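Long-range contact in D-alanine--D-alanine ligase (PDB 3TQT), which joins two D-alanine molecules into D-alanyl-D-alanine at the expense of ATP, supplying the dipeptide for peptidoglycan synthesis: residues 227-232 / 303-308. Sequence-based numbering, arbitrary orientation.
Sequences GREIEC and DFFVTP
The carboxylate of Glu229 and the ring of Phe305 stand side by side on one surface of the sheet, their planes 29° apart. Here Glu229 serves two ends: its methylene CG lies against the ring, 3.7 Å from Phe305 CE1, while its carboxylate reaches a water. The Gly227 carbonyl O lies at the edge of the same ring, near its plane. On the other surface the Phe304 ring receives Ile230 O at its edge, in plane, 3.6 Å from CD2, and its CE2 meets Cys232 CB. Ile230 CG1, anti to the carbonyl carbon (chi1 -57°), is thereby set against Val306 CG2 at 3.6 Å, a branch itself beside the Val306 backbone N. Helix 277-293 covers Ile230, Cys232 and Phe304, so apolar side chains suit these places; Arg228, on the same surface, forms its polar margin and salt-bridges Glu247.

Strands 228-236 and 298-306 run antiparallel, and Arg228 with Val306 and Ile230 with Phe304 form hydrogen-bonded pairs. Phe304 N reaches Ile230 O at 2.7 Å, whereas Ile230 N donates to Phe304 O at 3.1 Å from 42° above the carbonyl plane. That oxygen also accepts from the water that donates to Glu229 OE1. Just before the strand, Gly227 CA packs 3.2 Å from Val306 O, with backbone angles suited to glycine.

Glu231 and Asp303 lay their carboxylates nearly parallel, with Glu231 OE2 3.7 Å from Asp303 OD1. Arg301 forms a salt bridge to Asp303 and a weak, longer ion pair with Glu231, which probably eases the repulsion. Residues 227-231 fall within the predicted ATP-binding region, and Asp303, beside Glu316 and Asn318, is consistent with a magnesium ligand of an ATP-grasp ligase.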
ATOM      1  N   GLY A 227      22.640  20.704   9.178  1.00 42.46           N
ATOM      2  CA  GLY A 227      22.352  19.975  10.393  1.00 43.52           C
ATOM      3  C   GLY A 227      22.847  18.555  10.338  1.00 34.62           C
ATOM      4  O   GLY A 227      23.367  18.100   9.324  1.00 36.69           O
ATOM      5  N   ARG A 228      22.673  17.851  11.445  1.00 29.34           N
ATOM      6  CA  ARG A 228      23.146  16.489  11.538  1.00 30.92           C
ATOM      7  C   ARG A 228      22.048  15.522  11.123  1.00 28.34           C
ATOM      8  O   ARG A 228      20.864  15.770  11.355  1.00 29.36           O
ATOM      9  CB  ARG A 228      23.616  16.194  12.961  1.00 26.05           C
ATOM     10  CG  ARG A 228      24.737  17.105  13.417  1.00 36.90           C
ATOM     11  CD  ARG A 228      25.584  16.419  14.455  1.00 47.36           C
ATOM     12  NE  ARG A 228      25.082  16.617  15.804  1.00 53.33           N
ATOM     13  CZ  ARG A 228      25.487  15.907  16.853  1.00 53.94           C
ATOM     14  NH1 ARG A 228      26.379  14.932  16.697  1.00 42.99           N
ATOM     15  NH2 ARG A 228      24.988  16.160  18.054  1.00 60.45           N
ATOM     16  N   GLU A 229      22.451  14.425  10.488  1.00 24.02           N
ATOM     17  CA  GLU A 229      21.508  13.380  10.113  1.00 24.95           C
ATOM     18  C   GLU A 229      21.466  12.359  11.230  1.00 30.04           C
ATOM     19  O   GLU A 229      22.398  11.575  11.404  1.00 28.71           O
ATOM     20  CB  GLU A 229      21.917  12.730   8.797  1.00 27.18           C
ATOM     21  CG  GLU A 229      22.082  13.738   7.673  1.00 37.59           C
ATOM     22  CD  GLU A 229      21.763  13.145   6.329  1.00 46.65           C
ATOM     23  OE1 GLU A 229      20.851  12.294   6.258  1.00 50.05           O
ATOM     24  OE2 GLU A 229      22.424  13.528   5.346  1.00 54.00           O
ATOM     25  N   ILE A 230      20.377  12.402  11.991  1.00 21.98           N
ATOM     26  CA  ILE A 230      20.212  11.578  13.179  1.00 22.28           C
ATOM     27  C   ILE A 230      19.176  10.510  12.863  1.00 25.46           C
ATOM     28  O   ILE A 230      18.201  10.768  12.146  1.00 27.49           O
ATOM     29  CB  ILE A 230      19.748  12.432  14.363  1.00 27.31           C
ATOM     30  CG1 ILE A 230      20.754  13.568  14.623  1.00 26.09           C
ATOM     31  CG2 ILE A 230      19.531  11.566  15.610  1.00 26.79           C
ATOM     32  CD1 ILE A 230      22.162  13.094  14.894  1.00 27.73           C
ATOM     33  N   GLU A 231      19.402   9.299  13.355  1.00 21.03           N
ATOM     34  CA  GLU A 231      18.475   8.216  13.088  1.00 19.15           C
ATOM     35  C   GLU A 231      18.016   7.610  14.397  1.00 23.84           C
ATOM     36  O   GLU A 231      18.693   7.720  15.416  1.00 23.42           O
ATOM     37  CB  GLU A 231      19.135   7.156  12.218  1.00 21.68           C
ATOM     38  CG  GLU A 231      19.709   7.710  10.934  1.00 28.16           C
ATOM     39  CD  GLU A 231      20.277   6.621  10.059  1.00 29.47           C
ATOM     40  OE1 GLU A 231      20.521   5.517  10.588  1.00 30.30           O
ATOM     41  OE2 GLU A 231      20.455   6.862   8.851  1.00 30.99           O
ATOM     42  N   CYS A 232      16.847   6.987  14.363  1.00 19.10           N
ATOM     43  CA  CYS A 232      16.293   6.365  15.550  1.00 19.35           C
ATOM     44  C   CYS A 232      15.530   5.120  15.130  1.00 23.35           C
ATOM     45  O   CYS A 232      14.704   5.162  14.218  1.00 22.23           O
ATOM     46  CB  CYS A 232      15.378   7.349  16.279  1.00 20.23           C
ATOM     47  SG  CYS A 232      14.694   6.728  17.823  1.00 27.09           S
ATOM     48  N   ASP A 303      14.510   8.709  10.082  1.00 19.60           N
ATOM     49  CA  ASP A 303      15.680   9.524   9.786  1.00 24.66           C
ATOM     50  C   ASP A 303      15.301  10.982   9.916  1.00 18.17           C
ATOM     51  O   ASP A 303      14.292  11.422   9.365  1.00 19.98           O
ATOM     52  CB  ASP A 303      16.208   9.240   8.381  1.00 23.30           C
ATOM     53  CG  ASP A 303      16.668   7.794   8.209  1.00 28.16           C
ATOM     54  OD1 ASP A 303      16.769   7.054   9.216  1.00 23.98           O
ATOM     55  OD2 ASP A 303      16.927   7.401   7.056  1.00 23.21           O
ATOM     56  N   PHE A 304      16.113  11.708  10.670  1.00 21.95           N
ATOM     57  CA  PHE A 304      15.858  13.100  10.981  1.00 22.30           C
ATOM     58  C   PHE A 304      16.993  13.981  10.495  1.00 26.03           C
ATOM     59  O   PHE A 304      18.114  13.514  10.266  1.00 24.41           O
ATOM     60  CB  PHE A 304      15.844  13.302  12.489  1.00 22.77           C
ATOM     61  CG  PHE A 304      14.775  12.556  13.221  1.00 26.22           C
ATOM     62  CD1 PHE A 304      13.628  13.202  13.634  1.00 24.54           C
ATOM     63  CD2 PHE A 304      14.955  11.235  13.576  1.00 24.16           C
ATOM     64  CE1 PHE A 304      12.660  12.523  14.342  1.00 23.38           C
ATOM     65  CE2 PHE A 304      13.993  10.550  14.283  1.00 24.38           C
ATOM     66  CZ  PHE A 304      12.851  11.187  14.674  1.00 21.19           C
ATOM     67  N   PHE A 305      16.701  15.273  10.391  1.00 22.68           N
ATOM     68  CA  PHE A 305      17.736  16.301  10.459  1.00 20.64           C
ATOM     69  C   PHE A 305      17.582  16.990  11.805  1.00 25.52           C
ATOM     70  O   PHE A 305      16.464  17.234  12.266  1.00 24.09           O
ATOM     71  CB  PHE A 305      17.591  17.314   9.322  1.00 24.66           C
ATOM     72  CG  PHE A 305      18.238  16.873   8.048  1.00 25.15           C
ATOM     73  CD1 PHE A 305      19.570  17.149   7.804  1.00 31.10           C
ATOM     74  CD2 PHE A 305      17.522  16.157   7.106  1.00 32.62           C
ATOM     75  CE1 PHE A 305      20.174  16.732   6.631  1.00 34.02           C
ATOM     76  CE2 PHE A 305      18.116  15.741   5.931  1.00 35.94           C
ATOM     77  CZ  PHE A 305      19.446  16.026   5.696  1.00 39.41           C
ATOM     78  N   VAL A 306      18.701  17.261  12.463  1.00 27.83           N
ATOM     79  CA  VAL A 306      18.689  18.132  13.626  1.00 27.00           C
ATOM     80  C   VAL A 306      19.489  19.370  13.260  1.00 27.41           C
ATOM     81  O   VAL A 306      20.682  19.283  12.978  1.00 26.49           O
ATOM     82  CB  VAL A 306      19.303  17.467  14.857  1.00 28.57           C
ATOM     83  CG1 VAL A 306      19.374  18.465  16.012  1.00 31.77           C
ATOM     84  CG2 VAL A 306      18.496  16.256  15.244  1.00 29.97           C
ATOM     85  N   THR A 307      18.816  20.516  13.236  1.00 27.93           N
ATOM     86  CA  THR A 307      19.435  21.751  12.787  1.00 31.42           C
ATOM     87  C   THR A 307      20.399  22.283  13.843  1.00 29.80           C
ATOM     88  O   THR A 307      20.382  21.857  15.008  1.00 29.52           O
ATOM     89  CB  THR A 307      18.380  22.842  12.480  1.00 32.24           C
ATOM     90  OG1 THR A 307      17.776  23.275  13.701  1.00 31.86           O
ATOM     91  CG2 THR A 307      17.301  22.303  11.554  1.00 31.05           C
ATOM     92  N   PRO A 308      21.250  23.221  13.441  1.00 34.35           N
ATOM     93  CA  PRO A 308      22.165  23.823  14.414  1.00 34.72           C
ATOM     94  C   PRO A 308      21.403  24.457  15.576  1.00 37.53           C
ATOM     95  O   PRO A 308      21.885  24.421  16.706  1.00 47.36           O
ATOM     96  CB  PRO A 308      22.888  24.876  13.589  1.00 29.89           C
ATOM     97  CG  PRO A 308      22.894  24.306  12.208  1.00 39.06           C
ATOM     98  CD  PRO A 308      21.549  23.642  12.061  1.00 30.53           C
TER
HETATM   99  O   HOH W   1      18.430  11.927   7.960  1.00 28.65           O